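PDB 2Y6U: peroxisomal membrane protein LPX1 from Saccharomyces cerevisiae, which hydrolyses acyl esters in peroxisomes, with acyl esterase, triacylglycerol lipase and phospholipase A activity. Local coordinates for residues Gly117-Leu122 and Asp155-Asn160; Gln3-Lys8 and Tyr84-Val89; Asn195-Leu200 and Cys265-Gln270. One frame throughout, in Å; residues are numbered along the deposited sequence.

In the fold
Along the chain the order is contact 2, then contact 1, then contact 3. Contact 2 belongs to the central mixed sheet and joins its edge strand 6-11 to strand 84-92. Contact 1 pairs helices 114-125 and 146-157 of the same α/β-hydrolase core. Contact 3 lies in the long insertion between strands 164-168 and 286-292. Centre to centre, contact 1 is about 23 Å from contact 2 and about 25 Å from contact 3. Contacts 2 and 3 are about 37 Å apart, on opposite sides of the chain's centre. Contacts 1 and 3 also touch the second subunit, so both take part in the dimer interface; contact 2 touches no other chain.

Contact 1 (Gly117-Leu122 and Asp155-Asn160); sequences GARDVL and DVLQPN
The guanidinium of Arg119 has the CD1 methyl of Leu157 beside it, approaching on a slant. The closer touch is lower on the arginine, where Arg119 CG lies 3.8 Å from Leu157 CD1. A bend at chi3 (-91°) turns Arg119 NH2 to its salt bridge with Asp116. Arg119 NH1 donates to the Leu157 carbonyl of the second subunit, and the same bond is made in return. The amide of Gln158 is a second flat group. Its OE1 takes the backbone N of Asn160 on a lone pair in the carbonyl plane, at 2.9 Å. Here helix 114-125 packs against the C-terminal end of helix 146-157, in the α/β-hydrolase core. The second helix follows the probable nucleophile elbow of the fold. Leu122 reaches across with CD1, which is 3.7 Å from Leu157 CB. The two leucine side chains cross at about a right angle. Leu122 CD1 is also 3.7 Å from Gln158 CB, and Leu122 CD2 lies at 3.8 Å from that same CB. Gln158 is the first residue to leave helical geometry, and its chain bends at chi2, carrying the amide away from Leu122. Leu157 also packs on Leu157 of the second subunit.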
loop_
_atom_site.group_PDB
_atom_site.type_symbol
_atom_site.label_atom_id
_atom_site.label_comp_id
_atom_site.label_asym_id
_atom_site.label_seq_id
_atom_site.Cartn_x
_atom_site.Cartn_y
_atom_site.Cartn_z
ATOM N N GLY A 117 10.282 -0.978 -2.586
ATOM C CA GLY A 117 10.414 -0.676 -3.994
ATOM C C GLY A 117 9.060 -0.844 -4.773
ATOM O O GLY A 117 8.761 -0.074 -5.657
ATOM N N ALA A 118 8.252 -1.865 -4.427
ATOM C CA ALA A 118 6.907 -1.968 -4.964
ATOM C C ALA A 118 6.011 -0.838 -4.555
ATOM O O ALA A 118 5.240 -0.284 -5.412
ATOM C CB ALA A 118 6.245 -3.359 -4.657
ATOM N N ARG A 119 6.093 -0.404 -3.310
ATOM C CA ARG A 119 5.420 0.821 -2.941
ATOM C C ARG A 119 5.834 2.069 -3.815
ATOM O O ARG A 119 4.980 2.956 -4.087
ATOM C CB ARG A 119 5.507 1.138 -1.411
ATOM C CG ARG A 119 4.736 0.164 -0.510
ATOM C CD ARG A 119 4.488 0.502 0.992
ATOM N NE ARG A 119 5.648 -0.101 1.603
ATOM C CZ ARG A 119 5.736 -1.281 2.151
ATOM N NH1 ARG A 119 4.777 -2.063 2.305
ATOM N NH2 ARG A 119 6.906 -1.700 2.455
ATOM N N ASP A 120 7.090 2.146 -4.173
ATOM C CA ASP A 120 7.574 3.231 -5.051
ATOM C C ASP A 120 6.907 3.170 -6.441
ATOM O O ASP A 120 6.454 4.184 -6.986
ATOM C CB ASP A 120 9.086 3.095 -5.209
ATOM C CG ASP A 120 9.834 3.391 -3.879
ATOM O OD1 ASP A 120 9.258 4.074 -2.998
ATOM O OD2 ASP A 120 10.968 2.877 -3.741
ATOM N N VAL A 121 6.800 1.934 -6.955
ATOM C CA VAL A 121 6.195 1.676 -8.222
ATOM C C VAL A 121 4.774 2.138 -8.149
ATOM O O VAL A 121 4.253 2.791 -9.087
ATOM C CB VAL A 121 6.293 0.238 -8.635
ATOM C CG1 VAL A 121 5.431 -0.007 -9.953
ATOM C CG2 VAL A 121 7.825 -0.167 -8.946
ATOM N N LEU A 122 4.056 1.765 -7.100
ATOM C CA LEU A 122 2.664 2.153 -6.980
ATOM C C LEU A 122 2.506 3.679 -6.899
ATOM O O LEU A 122 1.563 4.240 -7.460
ATOM C CB LEU A 122 2.002 1.501 -5.786
ATOM C CG LEU A 122 1.820 -0.048 -5.966
ATOM C CD1 LEU A 122 1.295 -0.600 -4.574
ATOM C CD2 LEU A 122 0.844 -0.360 -7.091
ATOM N N ASP A 155 0.470 -5.895 -7.018
ATOM C CA ASP A 155 -0.941 -6.359 -7.021
ATOM C C ASP A 155 -1.421 -6.684 -5.640
ATOM O O ASP A 155 -2.594 -6.383 -5.283
ATOM C CB ASP A 155 -1.137 -7.533 -7.965
ATOM C CG ASP A 155 -2.632 -7.849 -8.192
ATOM O OD1 ASP A 155 -3.252 -7.017 -8.902
ATOM O OD2 ASP A 155 -3.163 -8.805 -7.562
ATOM N N VAL A 156 -0.540 -7.254 -4.778
ATOM C CA VAL A 156 -0.898 -7.553 -3.437
ATOM C C VAL A 156 -1.304 -6.303 -2.670
ATOM O O VAL A 156 -2.306 -6.275 -1.929
ATOM C CB VAL A 156 0.238 -8.340 -2.690
ATOM C CG1 VAL A 156 -0.101 -8.411 -1.173
ATOM C CG2 VAL A 156 0.404 -9.826 -3.336
ATOM N N LEU A 157 -0.500 -5.260 -2.819
ATOM C CA LEU A 157 -0.687 -4.072 -2.052
ATOM C C LEU A 157 -1.795 -3.147 -2.648
ATOM O O LEU A 157 -2.268 -2.278 -1.959
ATOM C CB LEU A 157 0.613 -3.239 -2.043
ATOM C CG LEU A 157 1.741 -3.970 -1.251
ATOM C CD1 LEU A 157 3.053 -3.137 -1.410
ATOM C CD2 LEU A 157 1.316 -4.157 0.249
ATOM N N GLN A 158 -2.095 -3.322 -3.922
ATOM C CA GLN A 158 -3.071 -2.455 -4.639
ATOM C C GLN A 158 -3.648 -3.319 -5.815
ATOM O O GLN A 158 -3.187 -3.233 -6.938
ATOM C CB GLN A 158 -2.341 -1.258 -5.146
ATOM C CG GLN A 158 -3.246 -0.254 -6.045
ATOM C CD GLN A 158 -4.616 -0.104 -5.535
ATOM O OE1 GLN A 158 -5.469 -0.975 -5.766
ATOM N NE2 GLN A 158 -4.876 0.998 -4.793
ATOM N N PRO A 159 -4.629 -4.133 -5.547
ATOM C CA PRO A 159 -5.057 -5.051 -6.517
ATOM C C PRO A 159 -6.020 -4.444 -7.573
ATOM O O PRO A 159 -6.576 -5.169 -8.426
ATOM C CB PRO A 159 -5.801 -6.116 -5.643
ATOM C CG PRO A 159 -6.408 -5.370 -4.594
ATOM C CD PRO A 159 -5.300 -4.393 -4.270
ATOM N N ASN A 160 -6.169 -3.131 -7.613
ATOM C CA ASN A 160 -7.117 -2.549 -8.551
ATOM C C ASN A 160 -6.409 -1.818 -9.679
ATOM O O ASN A 160 -7.031 -1.131 -10.451
ATOM C CB ASN A 160 -7.999 -1.625 -7.753
ATOM C CG ASN A 160 -8.667 -2.309 -6.639
ATOM O OD1 ASN A 160 -9.476 -3.206 -6.883
ATOM N ND2 ASN A 160 -8.373 -1.891 -5.343
#

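Contact 2 (Gln3-Lys8 and Tyr84-Val89); sequences QNRFKK and YAIDKV
The edge of the central α/β-hydrolase sheet is the setting: Phe6, on edge strand 6-11, reaches Ile86 and Val89 on strand 84-92. Strand 35-40 runs between the two, antiparallel to both. Its backbone bonds to Lys7 through Thr39 and to Asp87 through Ser40. The side chains therefore meet over one surface of the sheet, across the middle strand, and Tyr38 of that strand also touches Phe6.

The CE1 and CZ end of the Phe6 ring does the touching. Phe6 CE1 is 3.7 Å from Ile86 CG2, which comes in at a slant. Phe6 CZ is just as near to that methyl. Val89 CG2 sits over one face of the ring, 4.2 Å from Phe6 CZ. The opposite face is covered from within the N-terminal segment, by Arg5 CG, 3.7 Å above the plane and over the ring centre.

Arg5 has CG anti to the backbone N (chi1 -179°) and runs extended to NE. This carries the guanidinium past the phenyl ring to Ile86, where Arg5 NH2 lies 4.0 Å from Ile86 CD1. Arg5 NH1 donates to the carbonyls of Leu72 and Leu75, and Arg5 NH2 to that of Val76.

Gln3 grips the backbone of Phe6 at two points. Gln3 OE1 accepts from Phe6 N at 3.0 Å, in the carbonyl plane and on a lone pair. Gln3 NE2 donates to Phe6 O at 2.8 Å in a nearly straight bond (169°).

Between the two segments the contact is thus mostly apolar packing, with the Arg5 guanidinium lying against one methyl of Ile86. The charge of Arg5 is probably eased by the three carbonyl oxygens, while its aliphatic part serves as a hydrophobic cover for the ring.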
loop_
_atom_site.group_PDB
_atom_site.type_symbol
_atom_site.label_atom_id
_atom_site.label_comp_id
_atom_site.label_asym_id
_atom_site.label_seq_id
_atom_site.Cartn_x
_atom_site.Cartn_y
_atom_site.Cartn_z
ATOM N N GLN A 3 14.269 6.328 -31.377
ATOM C CA GLN A 3 12.749 5.985 -31.127
ATOM C C GLN A 3 11.847 7.250 -31.288
ATOM O O GLN A 3 12.068 8.274 -30.654
ATOM C CB GLN A 3 12.453 5.153 -29.884
ATOM C CG GLN A 3 11.917 5.698 -28.520
ATOM C CD GLN A 3 10.636 6.542 -28.492
ATOM O OE1 GLN A 3 9.629 6.204 -29.103
ATOM N NE2 GLN A 3 10.692 7.676 -27.731
ATOM N N ASN A 4 10.895 7.156 -32.213
ATOM C CA ASN A 4 10.049 8.275 -32.652
ATOM C C ASN A 4 8.576 8.010 -32.430
ATOM O O ASN A 4 7.726 8.709 -32.898
ATOM C CB ASN A 4 10.291 8.424 -34.117
ATOM C CG ASN A 4 11.688 8.870 -34.407
ATOM O OD1 ASN A 4 12.209 9.776 -33.734
ATOM N ND2 ASN A 4 12.287 8.311 -35.469
ATOM N N ARG A 5 8.274 6.948 -31.727
ATOM C CA ARG A 5 6.887 6.588 -31.485
ATOM C C ARG A 5 6.257 7.368 -30.354
ATOM O O ARG A 5 5.084 7.666 -30.405
ATOM C CB ARG A 5 6.869 5.121 -31.200
ATOM C CG ARG A 5 5.526 4.525 -30.942
ATOM C CD ARG A 5 5.739 2.979 -30.888
ATOM N NE ARG A 5 4.460 2.295 -30.881
ATOM C CZ ARG A 5 4.261 1.029 -30.567
ATOM N NH1 ARG A 5 5.310 0.285 -30.203
ATOM N NH2 ARG A 5 3.024 0.530 -30.625
ATOM N N PHE A 6 7.037 7.655 -29.316
ATOM C CA PHE A 6 6.543 8.227 -28.067
ATOM C C PHE A 6 7.340 9.463 -27.670
ATOM O O PHE A 6 8.557 9.477 -27.804
ATOM C CB PHE A 6 6.724 7.249 -26.888
ATOM C CG PHE A 6 6.004 5.946 -27.047
ATOM C CD1 PHE A 6 4.630 5.885 -26.939
ATOM C CD2 PHE A 6 6.728 4.761 -27.227
ATOM C CE1 PHE A 6 3.961 4.663 -27.064
ATOM C CE2 PHE A 6 6.086 3.580 -27.352
ATOM C CZ PHE A 6 4.702 3.517 -27.250
ATOM N N LYS A 7 6.642 10.464 -27.150
ATOM C CA LYS A 7 7.281 11.590 -26.467
ATOM C C LYS A 7 7.876 11.067 -25.177
ATOM O O LYS A 7 7.200 10.340 -24.403
ATOM C CB LYS A 7 6.207 12.645 -26.139
ATOM C CG LYS A 7 6.670 13.753 -25.229
ATOM C CD LYS A 7 5.430 14.616 -24.719
ATOM C CE LYS A 7 5.721 16.092 -24.382
ATOM N NZ LYS A 7 6.750 16.179 -23.326
ATOM N N LYS A 8 9.119 11.416 -24.925
ATOM C CA LYS A 8 9.776 11.003 -23.718
ATOM C C LYS A 8 9.877 12.150 -22.739
ATOM O O LYS A 8 10.351 13.215 -23.094
ATOM C CB LYS A 8 11.190 10.599 -24.069
ATOM C CG LYS A 8 11.997 10.043 -22.909
ATOM C CD LYS A 8 13.463 9.836 -23.291
ATOM C CE LYS A 8 14.317 9.639 -22.069
ATOM N NZ LYS A 8 15.736 9.424 -22.383
ATOM N N TYR A 84 -7.445 -0.877 -29.603
ATOM C CA TYR A 84 -6.585 -0.505 -28.488
ATOM C C TYR A 84 -5.333 0.168 -29.084
ATOM O O TYR A 84 -5.051 0.030 -30.299
ATOM C CB TYR A 84 -6.226 -1.753 -27.668
ATOM C CG TYR A 84 -5.421 -2.867 -28.377
ATOM C CD1 TYR A 84 -4.041 -2.782 -28.516
ATOM C CD2 TYR A 84 -6.045 -4.027 -28.845
ATOM C CE1 TYR A 84 -3.299 -3.790 -29.124
ATOM C CE2 TYR A 84 -5.307 -5.043 -29.459
ATOM C CZ TYR A 84 -3.921 -4.923 -29.577
ATOM O OH TYR A 84 -3.168 -5.931 -30.192
ATOM N N ALA A 85 -4.625 0.871 -28.233
ATOM C CA ALA A 85 -3.324 1.439 -28.514
ATOM C C ALA A 85 -2.623 1.768 -27.217
ATOM O O ALA A 85 -3.248 2.158 -26.233
ATOM C CB ALA A 85 -3.458 2.767 -29.415
ATOM N N ILE A 86 -1.308 1.642 -27.238
ATOM C CA ILE A 86 -0.475 2.060 -26.140
ATOM C C ILE A 86 -0.577 3.546 -25.926
ATOM O O ILE A 86 -0.411 4.366 -26.867
ATOM C CB ILE A 86 1.023 1.694 -26.313
ATOM C CG1 ILE A 86 1.198 0.181 -26.287
ATOM C CG2 ILE A 86 1.873 2.268 -25.145
ATOM C CD1 ILE A 86 2.620 -0.200 -26.719
ATOM N N ASP A 87 -0.925 3.940 -24.715
ATOM C CA ASP A 87 -1.006 5.347 -24.436
ATOM C C ASP A 87 0.227 5.797 -23.690
ATOM O O ASP A 87 0.802 6.783 -24.053
ATOM C CB ASP A 87 -2.281 5.637 -23.678
ATOM C CG ASP A 87 -2.633 7.114 -23.647
ATOM O OD1 ASP A 87 -2.803 7.733 -24.750
ATOM O OD2 ASP A 87 -2.691 7.640 -22.502
ATOM N N LYS A 88 0.556 5.173 -22.557
ATOM C CA LYS A 88 1.734 5.487 -21.754
ATOM C C LYS A 88 2.601 4.267 -21.484
ATOM O O LYS A 88 2.092 3.197 -21.216
ATOM C CB LYS A 88 1.361 6.053 -20.399
ATOM C CG LYS A 88 0.618 7.395 -20.440
ATOM C CD LYS A 88 0.816 8.144 -19.071
ATOM C CE LYS A 88 0.253 9.546 -18.999
ATOM N NZ LYS A 88 0.756 10.127 -17.661
ATOM N N VAL A 89 3.910 4.451 -21.457
ATOM C CA VAL A 89 4.830 3.438 -20.979
ATOM C C VAL A 89 5.708 4.076 -19.923
ATOM O O VAL A 89 6.283 5.148 -20.161
ATOM C CB VAL A 89 5.782 2.873 -22.079
ATOM C CG1 VAL A 89 6.709 1.751 -21.520
ATOM C CG2 VAL A 89 4.992 2.364 -23.252
#

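Contact 3 (Asn195-Leu200 and Cys265-Gln270); sequences NLYNSL and CYMNMQ
Leu200 and Tyr266 form the tight part of this contact. Both lie in the long insertion between strands 164-168 and 286-292, where α/β hydrolases commonly carry their cap. Helix 194-202 packs here on the loop between helices 259-264 and 273-279. Leu200 CD1 sits over one face of the Tyr266 ring in a CH-pi contact, 3.8 Å from the centroid and 27° off the normal. It is offset toward the rim, and Leu200 CD1 to Tyr266 CG is just 3.4 Å. With an alanine in place of Tyr266, Leu200 CD1 would probably lose the ring face it rests on, and a gap would open between helix and loop. Ile192 and Leu263 also touch Leu200.

The other parts are looser. The edge of Tyr197 meets Met267 in a Met-aromatic contact, with Tyr197 CE1 4.1 Å from Met267 SD. The sulfur lies near the ring plane, 83° off the normal. Tyr197 has CG anti to the backbone N (chi1 180°), which brings its ring level with the sulfur. Lys375 and Phe374 of the second subunit, on its C-terminal helix 360-378, pack on Tyr197 and Met267 respectively. On the solvent side, exposed Leu196 stays farther off: its CD2 is 4.9 Å from Tyr266 CB. Back in the tight part, Leu200 CD2 lies 4.1 Å from Tyr266 CZ.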
loop_
_atom_site.group_PDB
_atom_site.type_symbol
_atom_site.label_atom_id
_atom_site.label_comp_id
_atom_site.label_asym_id
_atom_site.label_seq_id
_atom_site.Cartn_x
_atom_site.Cartn_y
_atom_site.Cartn_z
ATOM N N ASN A 195 30.240 -18.062 -1.252
ATOM C CA ASN A 195 30.570 -18.343 -2.671
ATOM C C ASN A 195 29.720 -17.474 -3.631
ATOM O O ASN A 195 30.235 -16.941 -4.611
ATOM C CB ASN A 195 30.380 -19.832 -3.028
ATOM C CG ASN A 195 31.427 -20.742 -2.407
ATOM O OD1 ASN A 195 32.491 -20.305 -1.951
ATOM N ND2 ASN A 195 31.136 -22.040 -2.416
ATOM N N LEU A 196 28.434 -17.330 -3.361
ATOM C CA LEU A 196 27.586 -16.469 -4.199
ATOM C C LEU A 196 28.046 -15.002 -4.129
ATOM O O LEU A 196 28.092 -14.333 -5.152
ATOM C CB LEU A 196 26.074 -16.568 -3.851
ATOM C CG LEU A 196 25.113 -15.692 -4.684
ATOM C CD1 LEU A 196 25.211 -16.045 -6.208
ATOM C CD2 LEU A 196 23.605 -15.638 -4.207
ATOM N N TYR A 197 28.321 -14.493 -2.930
ATOM C CA TYR A 197 28.785 -13.099 -2.738
ATOM C C TYR A 197 30.044 -12.793 -3.565
ATOM O O TYR A 197 30.106 -11.807 -4.299
ATOM C CB TYR A 197 29.117 -12.851 -1.266
ATOM C CG TYR A 197 29.599 -11.436 -0.986
ATOM C CD1 TYR A 197 28.672 -10.400 -0.750
ATOM C CD2 TYR A 197 30.967 -11.119 -0.972
ATOM C CE1 TYR A 197 29.092 -9.100 -0.475
ATOM C CE2 TYR A 197 31.397 -9.815 -0.713
ATOM C CZ TYR A 197 30.419 -8.794 -0.479
ATOM O OH TYR A 197 30.824 -7.491 -0.225
ATOM N N ASN A 198 31.038 -13.671 -3.414
ATOM C CA ASN A 198 32.351 -13.523 -4.044
ATOM C C ASN A 198 32.224 -13.469 -5.560
ATOM O O ASN A 198 32.860 -12.646 -6.230
ATOM C CB ASN A 198 33.308 -14.648 -3.621
ATOM C CG ASN A 198 33.855 -14.472 -2.201
ATOM O OD1 ASN A 198 33.813 -13.373 -1.633
ATOM N ND2 ASN A 198 34.429 -15.556 -1.643
ATOM N N SER A 199 31.362 -14.318 -6.093
ATOM C CA SER A 199 31.230 -14.450 -7.525
ATOM C C SER A 199 30.420 -13.304 -8.091
ATOM O O SER A 199 30.696 -12.841 -9.194
ATOM C CB SER A 199 30.636 -15.811 -7.877
ATOM O OG SER A 199 29.745 -15.716 -8.970
ATOM N N LEU A 200 29.410 -12.841 -7.351
ATOM C CA LEU A 200 28.713 -11.633 -7.697
ATOM C C LEU A 200 29.660 -10.419 -7.614
ATOM O O LEU A 200 29.614 -9.545 -8.448
ATOM C CB LEU A 200 27.532 -11.397 -6.746
ATOM C CG LEU A 200 26.262 -12.241 -6.837
ATOM C CD1 LEU A 200 25.378 -11.808 -5.638
ATOM C CD2 LEU A 200 25.456 -12.058 -8.132
ATOM N N CYS A 265 21.188 -6.219 -3.165
ATOM C CA CYS A 265 20.006 -6.775 -3.756
ATOM C C CYS A 265 19.890 -8.262 -3.500
ATOM O O CYS A 265 18.829 -8.774 -3.701
ATOM C CB CYS A 265 20.002 -6.582 -5.262
ATOM S SG CYS A 265 19.778 -4.829 -5.682
ATOM N N TYR A 266 20.985 -8.926 -3.121
ATOM C CA TYR A 266 21.066 -10.355 -2.970
ATOM C C TYR A 266 21.108 -10.791 -1.500
ATOM O O TYR A 266 21.189 -11.965 -1.236
ATOM C CB TYR A 266 22.282 -10.931 -3.759
ATOM C CG TYR A 266 22.201 -10.622 -5.226
ATOM C CD1 TYR A 266 21.514 -11.495 -6.128
ATOM C CD2 TYR A 266 22.744 -9.458 -5.736
ATOM C CE1 TYR A 266 21.389 -11.178 -7.487
ATOM C CE2 TYR A 266 22.599 -9.114 -7.101
ATOM C CZ TYR A 266 21.921 -9.979 -7.965
ATOM O OH TYR A 266 21.831 -9.669 -9.278
ATOM N N MET A 267 21.168 -9.870 -0.537
ATOM C CA MET A 267 21.614 -10.189 0.810
ATOM C C MET A 267 20.475 -10.093 1.822
ATOM O O MET A 267 20.668 -10.359 2.970
ATOM C CB MET A 267 22.712 -9.195 1.205
ATOM C CG MET A 267 24.003 -9.412 0.330
ATOM S SD MET A 267 25.231 -8.041 0.506
ATOM C CE MET A 267 25.737 -8.294 2.182
ATOM N N ASN A 268 19.290 -9.723 1.375
ATOM C CA ASN A 268 18.240 -9.279 2.330
ATOM C C ASN A 268 16.889 -9.972 2.130
ATOM O O ASN A 268 15.893 -9.543 2.740
ATOM C CB ASN A 268 18.014 -7.790 1.995
ATOM C CG ASN A 268 17.586 -7.018 3.166
ATOM O OD1 ASN A 268 17.828 -7.385 4.353
ATOM N ND2 ASN A 268 16.823 -5.956 2.879
ATOM N N MET A 269 16.871 -11.008 1.292
ATOM C CA MET A 269 15.610 -11.606 0.764
ATOM C C MET A 269 14.783 -12.142 1.858
ATOM O O MET A 269 13.563 -12.015 1.794
ATOM C CB MET A 269 15.870 -12.785 -0.121
ATOM C CG MET A 269 16.386 -12.496 -1.410
ATOM S SD MET A 269 15.190 -11.808 -2.598
ATOM C CE MET A 269 13.741 -12.741 -2.896
ATOM N N GLN A 270 15.402 -12.664 2.924
ATOM C CA GLN A 270 14.621 -13.262 3.943
ATOM C C GLN A 270 13.762 -12.291 4.732
ATOM O O GLN A 270 12.819 -12.692 5.448
ATOM C CB GLN A 270 15.503 -14.043 4.916
ATOM C CG GLN A 270 16.344 -15.055 4.150
ATOM C CD GLN A 270 17.683 -14.505 3.542
ATOM O OE1 GLN A 270 17.995 -13.239 3.470
ATOM N NE2 GLN A 270 18.500 -15.491 3.078
#